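Local coordinates for nitroreductase family protein (Lactobacillus plantarum, PDB 4QLX), which is an FMN-dependent enone reductase of polyunsaturated fatty acid saturation, probably reducing 10-oxo-11-octadecenoate to 10-oxooctadecanoate with NADH, at residues F20-V25 with V158-G163; K71-Q74 with N80-Q83; N108-Y111 with N115-K118. All coordinates share one frame; numbering follows the deposited sequence.

Overall arrangement
All three contacts belong to one nitroreductase-family chain, but they differ in depth and chemistry. Contact 1 is partly buried, about 12 Å from the chain's centre, and sets the loop after helix 15-20 against the end of helix 137-161 by arginine packing without a direct hydrogen bond. Contacts 2 and 3 lie at the surface; in each a lysine chain covers a tyrosine face, and each has one hydrogen bond to a main-chain carbonyl. Contacts 1 and 2, with centres about 21 Å apart, touch the same FMN, at its phosphate and its flavin ring respectively. Contact 3, about 45 Å from contact 2 between centres, instead reaches bound 10-oxooctadecanoic acid through I116.

Contact 1: residues F20-V25 with V158-G163; sequences FNRHSV and VARAHG. With FMN (flavin mononucleotide), chain C.
R160 packs against the backbone and CG of R22, joining the end of helix 137-161 to the FMN phosphate-binding loop of this nitroreductase-family protein. The packing is van der Waals contact: R22 CG lies 3.6 Å from R160 CD, and R160 NE is 3.6 Å from R22 CA. The two side chains cross at about a right angle, their guanidinium planes 86° apart. The face of the R160 guanidinium lies over N21 O, 3.5 Å from the plane, while its N-H groups bond to other acceptors: the carbonyls of D17 and V18, and the carboxylate of D165 in a salt bridge. Helix 137-161 ends in a Schellman motif at G163, which has positive phi.

Polar bonds from R22 and S24 converge on the cofactor. With CG anti to the backbone N (chi1 -178°), the R22 chain leads away from R160, bends at chi3 and presents its guanidinium edge to FMN O2P. NH1 donates to FMN O2P, 2.8 Å, and NH2 to O3P; NH2 also bonds to T48 O of the second subunit, so the phosphate site borders the subunit interface. S24 OG hydrogen-bonds to O2P, and S24 N reaches FMN O1P at 2.7 Å in a nearly straight bond, 176°.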
loop_
_atom_site.group_PDB
_atom_site.type_symbol
_atom_site.label_atom_id
_atom_site.label_comp_id
_atom_site.label_asym_id
_atom_site.label_seq_id
_atom_site.Cartn_x
_atom_site.Cartn_y
_atom_site.Cartn_z
ATOM N N PHE A 20 7.753 -8.215 -6.881
ATOM C CA PHE A 20 9.163 -8.359 -6.485
ATOM C C PHE A 20 10.154 -7.877 -7.557
ATOM O O PHE A 20 11.346 -7.694 -7.280
ATOM C CB PHE A 20 9.456 -9.819 -6.125
ATOM C CG PHE A 20 8.546 -10.379 -5.070
ATOM C CD1 PHE A 20 7.995 -9.553 -4.094
ATOM C CD2 PHE A 20 8.236 -11.726 -5.049
ATOM C CE1 PHE A 20 7.155 -10.065 -3.112
ATOM C CE2 PHE A 20 7.386 -12.248 -4.073
ATOM C CZ PHE A 20 6.845 -11.408 -3.103
ATOM N N ASN A 21 9.667 -7.673 -8.774
ATOM C CA ASN A 21 10.483 -7.066 -9.833
ATOM C C ASN A 21 10.012 -5.659 -10.153
ATOM O O ASN A 21 10.301 -5.124 -11.228
ATOM C CB ASN A 21 10.462 -7.911 -11.107
ATOM C CG ASN A 21 11.302 -9.157 -10.987
ATOM O OD1 ASN A 21 12.389 -9.131 -10.406
ATOM N ND2 ASN A 21 10.806 -10.264 -11.536
ATOM N N ARG A 22 9.266 -5.076 -9.217
ATOM C CA ARG A 22 8.819 -3.693 -9.323
ATOM C C ARG A 22 9.983 -2.751 -9.046
ATOM O O ARG A 22 10.694 -2.913 -8.057
ATOM C CB ARG A 22 7.675 -3.402 -8.334
ATOM C CG ARG A 22 7.146 -1.974 -8.450
ATOM C CD ARG A 22 6.570 -1.449 -7.155
ATOM N NE ARG A 22 7.524 -1.589 -6.057
ATOM C CZ ARG A 22 8.544 -0.763 -5.836
ATOM N NH1 ARG A 22 8.759 0.292 -6.633
ATOM N NH2 ARG A 22 9.355 -0.997 -4.813
ATOM N N HIS A 23 10.173 -1.757 -9.912
ATOM C CA HIS A 23 11.133 -0.708 -9.637
ATOM C C HIS A 23 10.506 0.633 -9.939
ATOM O O HIS A 23 9.628 0.730 -10.793
ATOM C CB HIS A 23 12.413 -0.895 -10.479
ATOM C CG HIS A 23 13.101 -2.205 -10.251
ATOM N ND1 HIS A 23 14.005 -2.403 -9.230
ATOM C CD2 HIS A 23 13.026 -3.381 -10.919
ATOM C CE1 HIS A 23 14.451 -3.646 -9.272
ATOM N NE2 HIS A 23 13.872 -4.261 -10.288
ATOM N N SER A 24 10.973 1.667 -9.254
ATOM C CA SER A 24 10.628 3.023 -9.620
ATOM C C SER A 24 11.169 3.352 -10.993
ATOM O O SER A 24 12.389 3.354 -11.208
ATOM C CB SER A 24 11.161 4.013 -8.598
ATOM O OG SER A 24 10.283 4.085 -7.484
ATOM N N VAL A 25 10.265 3.620 -11.929
ATOM C CA VAL A 25 10.662 4.078 -13.266
ATOM C C VAL A 25 10.329 5.560 -13.396
ATOM O O VAL A 25 9.217 5.974 -13.070
ATOM C CB VAL A 25 9.980 3.252 -14.364
ATOM C CG1 VAL A 25 10.273 3.817 -15.748
ATOM C CG2 VAL A 25 10.424 1.783 -14.259
ATOM N N VAL A 158 -0.966 -2.351 -9.916
ATOM C CA VAL A 158 -1.921 -2.392 -11.013
ATOM C C VAL A 158 -1.245 -1.913 -12.293
ATOM O O VAL A 158 -1.390 -2.533 -13.349
ATOM C CB VAL A 158 -3.167 -1.535 -10.713
ATOM C CG1 VAL A 158 -4.000 -1.355 -11.965
ATOM C CG2 VAL A 158 -3.999 -2.201 -9.621
ATOM N N ALA A 159 -0.480 -0.838 -12.182
ATOM C CA ALA A 159 0.242 -0.293 -13.336
ATOM C C ALA A 159 1.054 -1.387 -14.032
ATOM O O ALA A 159 0.963 -1.555 -15.255
ATOM C CB ALA A 159 1.142 0.866 -12.899
ATOM N N ARG A 160 1.816 -2.147 -13.243
ATOM C CA ARG A 160 2.647 -3.231 -13.763
ATOM C C ARG A 160 1.812 -4.402 -14.274
ATOM O O ARG A 160 2.129 -4.990 -15.303
ATOM C CB ARG A 160 3.648 -3.707 -12.693
ATOM C CG ARG A 160 4.898 -2.830 -12.634
ATOM C CD ARG A 160 5.952 -3.308 -11.623
ATOM N NE ARG A 160 6.340 -4.713 -11.774
ATOM C CZ ARG A 160 7.081 -5.203 -12.768
ATOM N NH1 ARG A 160 7.516 -4.417 -13.757
ATOM N NH2 ARG A 160 7.372 -6.499 -12.782
ATOM N N ALA A 161 0.729 -4.725 -13.573
ATOM C CA ALA A 161 -0.181 -5.763 -14.029
ATOM C C ALA A 161 -0.790 -5.437 -15.391
ATOM O O ALA A 161 -1.211 -6.343 -16.116
ATOM C CB ALA A 161 -1.291 -5.988 -12.999
ATOM N N HIS A 162 -0.841 -4.148 -15.732
ATOM C CA HIS A 162 -1.303 -3.723 -17.057
ATOM C C HIS A 162 -0.163 -3.632 -18.086
ATOM O O HIS A 162 -0.376 -3.225 -19.235
ATOM C CB HIS A 162 -2.030 -2.384 -16.956
ATOM C CG HIS A 162 -3.424 -2.506 -16.427
ATOM N ND1 HIS A 162 -4.537 -2.212 -17.187
ATOM C CD2 HIS A 162 -3.888 -2.915 -15.220
ATOM C CE1 HIS A 162 -5.625 -2.428 -16.469
ATOM N NE2 HIS A 162 -5.260 -2.851 -15.272
ATOM N N GLY A 163 1.048 -4.011 -17.683
ATOM C CA GLY A 163 2.167 -3.975 -18.607
ATOM C C GLY A 163 2.927 -2.659 -18.616
ATOM O O GLY A 163 3.814 -2.462 -19.440
HETATM N N1 FMN C . 11.184 9.158 -6.244
HETATM C C2 FMN C . 11.554 10.342 -6.848
HETATM O O2 FMN C . 12.317 10.338 -7.805
HETATM N N3 FMN C . 11.081 11.546 -6.397
HETATM C C4 FMN C . 10.219 11.570 -5.326
HETATM O O4 FMN C . 9.797 12.639 -4.907
HETATM C C4A FMN C . 9.852 10.388 -4.703
HETATM N N5 FMN C . 8.996 10.432 -3.633
HETATM C C5A FMN C . 8.592 9.274 -3.013
HETATM C C6 FMN C . 7.718 9.392 -1.947
HETATM C C7 FMN C . 7.279 8.253 -1.296
HETATM C C7M FMN C . 6.327 8.360 -0.147
HETATM C C8 FMN C . 7.724 7.012 -1.715
HETATM C C8M FMN C . 7.211 5.816 -0.983
HETATM C C9 FMN C . 8.606 6.894 -2.795
HETATM C C9A FMN C . 9.051 8.041 -3.455
HETATM N N10 FMN C . 9.942 7.999 -4.537
HETATM C C10 FMN C . 10.328 9.175 -5.157
HETATM C "C1'" FMN C . 10.494 6.702 -5.074
HETATM C "C2'" FMN C . 11.545 6.143 -4.088
HETATM O "O2'" FMN C . 12.755 6.866 -4.176
HETATM C "C3'" FMN C . 11.818 4.658 -4.310
HETATM O "O3'" FMN C . 10.646 3.940 -3.967
HETATM C "C4'" FMN C . 12.966 4.091 -3.462
HETATM O "O4'" FMN C . 14.214 4.673 -3.774
HETATM C "C5'" FMN C . 13.063 2.578 -3.649
HETATM O "O5'" FMN C . 13.271 2.245 -5.005
HETATM P P FMN C . 12.208 1.312 -5.782
HETATM O O1P FMN C . 12.700 1.190 -7.208
HETATM O O2P FMN C . 10.832 1.956 -5.744
HETATM O O3P FMN C . 12.133 -0.059 -5.147
#

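Contact 2: residues K71-Q74 with N80-Q83; sequences KFKQ and NYPQ. With FMN (flavin mononucleotide), chain C.
K73 lays its aliphatic chain over one face of the Y81 ring, just after F72, which faces the protein interior and packs on V84, I90, F92 and F169. K73 CB is 3.8 Å from Y81 CE1, and the chain then climbs past the CD1-CE1 side. CD sits 3.5 Å above the ring plane, displaced toward the rim; its 3.8 Å distance from the Y81 ring centroid defines a CH-pi contact. A bend at chi3 (-68°) keeps the end of the chain over the ring, with K73 NZ 4.8 Å from the Y81 centroid and 19° off the normal, a cation-pi geometry. NZ also forms a salt bridge with D85 on the helix that Y81 begins. At the main chain of K73, Y81 OH donates to K73 O at 3.1 Å, approaching from above the carbonyl plane.

Beside Y81, N80 and Q83 belong to the FMN site of this nitroreductase-family protein. N80 OD1 accepts from FMN N3 at 2.7 Å, and its ND2 donates to O4; Q83 NE2 donates to the same OD1. Matching of donor and acceptor on the amide thus reads the pyrimidine edge of the flavin, while Y81 and K73 hold the start of helix 81-86 against residues 71-74.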
loop_
_atom_site.group_PDB
_atom_site.type_symbol
_atom_site.label_atom_id
_atom_site.label_comp_id
_atom_site.label_asym_id
_atom_site.label_seq_id
_atom_site.Cartn_x
_atom_site.Cartn_y
_atom_site.Cartn_z
ATOM N N LYS A 71 0.521 23.115 -15.533
ATOM C CA LYS A 71 -0.162 23.620 -14.354
ATOM C C LYS A 71 0.216 22.810 -13.110
ATOM O O LYS A 71 0.443 23.362 -12.037
ATOM C CB LYS A 71 -1.676 23.586 -14.572
ATOM C CG LYS A 71 -2.491 23.852 -13.329
ATOM C CD LYS A 71 -2.287 25.269 -12.810
ATOM C CE LYS A 71 -3.514 25.730 -12.039
ATOM N NZ LYS A 71 -3.283 27.005 -11.311
ATOM N N PHE A 72 0.260 21.493 -13.270
ATOM C CA PHE A 72 0.628 20.580 -12.193
ATOM C C PHE A 72 2.046 20.872 -11.701
ATOM O O PHE A 72 2.282 21.014 -10.501
ATOM C CB PHE A 72 0.494 19.144 -12.700
ATOM C CG PHE A 72 0.889 18.089 -11.715
ATOM C CD1 PHE A 72 0.218 17.947 -10.509
ATOM C CD2 PHE A 72 1.885 17.181 -12.026
ATOM C CE1 PHE A 72 0.568 16.942 -9.610
ATOM C CE2 PHE A 72 2.240 16.176 -11.123
ATOM C CZ PHE A 72 1.574 16.060 -9.923
ATOM N N LYS A 73 2.984 20.991 -12.635
ATOM C CA LYS A 73 4.388 21.212 -12.282
ATOM C C LYS A 73 4.630 22.439 -11.407
ATOM O O LYS A 73 5.657 22.525 -10.740
ATOM C CB LYS A 73 5.238 21.317 -13.541
ATOM C CG LYS A 73 5.430 19.987 -14.210
ATOM C CD LYS A 73 6.645 19.970 -15.097
ATOM C CE LYS A 73 6.490 20.866 -16.296
ATOM N NZ LYS A 73 7.550 20.551 -17.287
ATOM N N GLN A 74 3.682 23.371 -11.384
ATOM C CA GLN A 74 3.805 24.546 -10.523
ATOM C C GLN A 74 3.961 24.181 -9.050
ATOM O O GLN A 74 4.493 24.959 -8.267
ATOM C CB GLN A 74 2.588 25.449 -10.679
ATOM C CG GLN A 74 2.375 26.019 -12.066
ATOM C CD GLN A 74 1.160 26.929 -12.093
ATOM O OE1 GLN A 74 0.324 26.899 -11.174
ATOM N NE2 GLN A 74 1.059 27.752 -13.131
ATOM N N ASN A 80 11.524 16.291 -9.875
ATOM C CA ASN A 80 10.569 15.323 -10.396
ATOM C C ASN A 80 9.963 15.679 -11.746
ATOM O O ASN A 80 9.037 15.022 -12.207
ATOM C CB ASN A 80 9.460 15.111 -9.365
ATOM C CG ASN A 80 9.967 14.405 -8.144
ATOM O OD1 ASN A 80 10.712 13.431 -8.256
ATOM N ND2 ASN A 80 9.593 14.890 -6.970
ATOM N N TYR A 81 10.501 16.696 -12.405
ATOM C CA TYR A 81 9.999 17.035 -13.734
ATOM C C TYR A 81 10.172 15.915 -14.790
ATOM O O TYR A 81 9.297 15.767 -15.652
ATOM C CB TYR A 81 10.641 18.330 -14.223
ATOM C CG TYR A 81 10.108 19.566 -13.532
ATOM C CD1 TYR A 81 9.071 19.479 -12.614
ATOM C CD2 TYR A 81 10.629 20.826 -13.809
ATOM C CE1 TYR A 81 8.577 20.608 -11.981
ATOM C CE2 TYR A 81 10.139 21.963 -13.175
ATOM C CZ TYR A 81 9.109 21.844 -12.265
ATOM O OH TYR A 81 8.603 22.960 -11.630
ATOM N N PRO A 82 11.268 15.113 -14.735
ATOM C CA PRO A 82 11.371 14.019 -15.721
ATOM C C PRO A 82 10.177 13.052 -15.743
ATOM O O PRO A 82 9.662 12.704 -16.810
ATOM C CB PRO A 82 12.633 13.276 -15.278
ATOM C CG PRO A 82 13.486 14.341 -14.691
ATOM C CD PRO A 82 12.540 15.297 -14.007
ATOM N N GLN A 83 9.764 12.607 -14.562
ATOM C CA GLN A 83 8.579 11.773 -14.431
ATOM C C GLN A 83 7.335 12.469 -14.974
ATOM O O GLN A 83 6.611 11.899 -15.774
ATOM C CB GLN A 83 8.355 11.399 -12.972
ATOM C CG GLN A 83 9.499 10.656 -12.340
ATOM C CD GLN A 83 10.364 11.536 -11.466
ATOM O OE1 GLN A 83 10.985 12.494 -11.936
ATOM N NE2 GLN A 83 10.415 11.211 -10.177
HETATM N N1 FMN C . 11.184 9.158 -6.244
HETATM C C2 FMN C . 11.554 10.342 -6.848
HETATM O O2 FMN C . 12.317 10.338 -7.805
HETATM N N3 FMN C . 11.081 11.546 -6.397
HETATM C C4 FMN C . 10.219 11.570 -5.326
HETATM O O4 FMN C . 9.797 12.639 -4.907
HETATM C C4A FMN C . 9.852 10.388 -4.703
HETATM N N5 FMN C . 8.996 10.432 -3.633
HETATM C C5A FMN C . 8.592 9.274 -3.013
HETATM C C6 FMN C . 7.718 9.392 -1.947
HETATM C C7 FMN C . 7.279 8.253 -1.296
HETATM C C7M FMN C . 6.327 8.360 -0.147
HETATM C C8 FMN C . 7.724 7.012 -1.715
HETATM C C8M FMN C . 7.211 5.816 -0.983
HETATM C C9 FMN C . 8.606 6.894 -2.795
HETATM C C9A FMN C . 9.051 8.041 -3.455
HETATM N N10 FMN C . 9.942 7.999 -4.537
HETATM C C10 FMN C . 10.328 9.175 -5.157
HETATM C "C1'" FMN C . 10.494 6.702 -5.074
HETATM C "C2'" FMN C . 11.545 6.143 -4.088
HETATM O "O2'" FMN C . 12.755 6.866 -4.176
HETATM C "C3'" FMN C . 11.818 4.658 -4.310
HETATM O "O3'" FMN C . 10.646 3.940 -3.967
HETATM C "C4'" FMN C . 12.966 4.091 -3.462
HETATM O "O4'" FMN C . 14.214 4.673 -3.774
HETATM C "C5'" FMN C . 13.063 2.578 -3.649
HETATM O "O5'" FMN C . 13.271 2.245 -5.005
HETATM P P FMN C . 12.208 1.312 -5.782
HETATM O O1P FMN C . 12.700 1.190 -7.208
HETATM O O2P FMN C . 10.832 1.956 -5.744
HETATM O O3P FMN C . 12.133 -0.059 -5.147
#

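Contact 3: residues N108-Y111 with N115-K118; sequences NKVY and NITK
The Y111 ring lies beneath K118, whose chain crosses it obliquely. Extended at its first torsion and bent at chi2, K118 brings CD 3.9 Å above the ring plane, offset toward the rim. Its distance from the Y111 centroid, 4.2 Å at 23° from the normal, is that of a CH-pi contact. The ammonium adds at most a weak attraction, NZ being 5.2 Å from the Y111 centroid. At the ring edge, Y111 CD1 comes within 3.3 Å of I116 O, near the ring plane, and CE1 lies against the backbone of K118.

The contact is a helix-loop-helix connection: it folds the start of helix 118-133, with the loop before it, back on the last turns of helix 103-112. N115 N donates to V110 O at 3.1 Å, with an N-H...O angle of 158°; this bond from i+5 to i is a pi-turn that closes the C-terminal end of the first helix. T117 is the N-cap of the second helix, its OG1 bonding to R120 N.

V110 meets both N115 and I116 at about right angles: its CG1 is 3.8 Å from I116 CG2 and equally far from N115 CB. The chi1 of I116, 60°, tucks CG1 in over the main chain, against CA and N of Y111 and 4.0 Å from Y111 CB. The buried I116 side chain also packs on L121 and touches bound 10-oxooctadecanoic acid.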
loop_
_atom_site.group_PDB
_atom_site.type_symbol
_atom_site.label_atom_id
_atom_site.label_comp_id
_atom_site.label_asym_id
_atom_site.label_seq_id
_atom_site.Cartn_x
_atom_site.Cartn_y
_atom_site.Cartn_z
ATOM N N ASN A 108 -25.168 2.022 7.759
ATOM C CA ASN A 108 -26.592 1.680 7.788
ATOM C C ASN A 108 -27.012 0.925 6.523
ATOM O O ASN A 108 -27.903 0.076 6.570
ATOM C CB ASN A 108 -27.462 2.928 7.954
ATOM C CG ASN A 108 -27.519 3.416 9.393
ATOM O OD1 ASN A 108 -27.321 2.645 10.330
ATOM N ND2 ASN A 108 -27.790 4.705 9.573
ATOM N N LYS A 109 -26.365 1.232 5.401
ATOM C CA LYS A 109 -26.718 0.607 4.130
ATOM C C LYS A 109 -26.341 -0.872 4.182
ATOM O O LYS A 109 -27.076 -1.723 3.677
ATOM C CB LYS A 109 -26.024 1.304 2.948
ATOM C CG LYS A 109 -24.780 0.583 2.432
ATOM C CD LYS A 109 -23.945 1.423 1.478
ATOM C CE LYS A 109 -22.489 0.932 1.498
ATOM N NZ LYS A 109 -21.922 0.765 2.854
ATOM N N VAL A 110 -25.204 -1.173 4.810
ATOM C CA VAL A 110 -24.768 -2.553 4.960
ATOM C C VAL A 110 -25.801 -3.311 5.783
ATOM O O VAL A 110 -26.157 -4.437 5.444
ATOM C CB VAL A 110 -23.366 -2.654 5.619
ATOM C CG1 VAL A 110 -22.932 -4.120 5.765
ATOM C CG2 VAL A 110 -22.347 -1.886 4.779
ATOM N N TYR A 111 -26.304 -2.677 6.839
ATOM C CA TYR A 111 -27.338 -3.305 7.666
ATOM C C TYR A 111 -28.638 -3.483 6.869
ATOM O O TYR A 111 -29.213 -4.577 6.850
ATOM C CB TYR A 111 -27.598 -2.495 8.944
ATOM C CG TYR A 111 -28.872 -2.908 9.654
ATOM C CD1 TYR A 111 -28.953 -4.124 10.330
ATOM C CD2 TYR A 111 -29.999 -2.093 9.633
ATOM C CE1 TYR A 111 -30.129 -4.515 10.967
ATOM C CE2 TYR A 111 -31.180 -2.479 10.268
ATOM C CZ TYR A 111 -31.233 -3.686 10.935
ATOM O OH TYR A 111 -32.392 -4.066 11.567
ATOM N N ASN A 115 -26.536 -7.506 5.492
ATOM C CA ASN A 115 -25.207 -8.100 5.520
ATOM C C ASN A 115 -24.559 -8.083 6.900
ATOM O O ASN A 115 -23.608 -8.829 7.149
ATOM C CB ASN A 115 -24.318 -7.403 4.495
ATOM C CG ASN A 115 -24.743 -7.713 3.077
ATOM O OD1 ASN A 115 -25.082 -8.855 2.761
ATOM N ND2 ASN A 115 -24.761 -6.697 2.224
ATOM N N ILE A 116 -25.076 -7.243 7.796
ATOM C CA ILE A 116 -24.687 -7.291 9.203
ATOM C C ILE A 116 -25.937 -7.210 10.067
ATOM O O ILE A 116 -26.979 -6.712 9.634
ATOM C CB ILE A 116 -23.713 -6.141 9.604
ATOM C CG1 ILE A 116 -24.355 -4.775 9.365
ATOM C CG2 ILE A 116 -22.383 -6.252 8.858
ATOM C CD1 ILE A 116 -23.527 -3.617 9.873
ATOM N N THR A 117 -25.830 -7.707 11.293
ATOM C CA THR A 117 -26.922 -7.600 12.242
ATOM C C THR A 117 -27.033 -6.206 12.834
ATOM O O THR A 117 -26.080 -5.423 12.807
ATOM C CB THR A 117 -26.750 -8.590 13.392
ATOM O OG1 THR A 117 -25.665 -8.156 14.222
ATOM C CG2 THR A 117 -26.458 -9.984 12.850
ATOM N N LYS A 118 -28.205 -5.913 13.394
ATOM C CA LYS A 118 -28.446 -4.652 14.083
ATOM C C LYS A 118 -27.436 -4.467 15.197
ATOM O O LYS A 118 -26.905 -3.377 15.406
ATOM C CB LYS A 118 -29.866 -4.611 14.659
ATOM C CG LYS A 118 -30.207 -3.316 15.368
ATOM C CD LYS A 118 -30.144 -2.152 14.387
ATOM C CE LYS A 118 -30.606 -0.858 15.035
ATOM N NZ LYS A 118 -30.739 0.218 14.015
#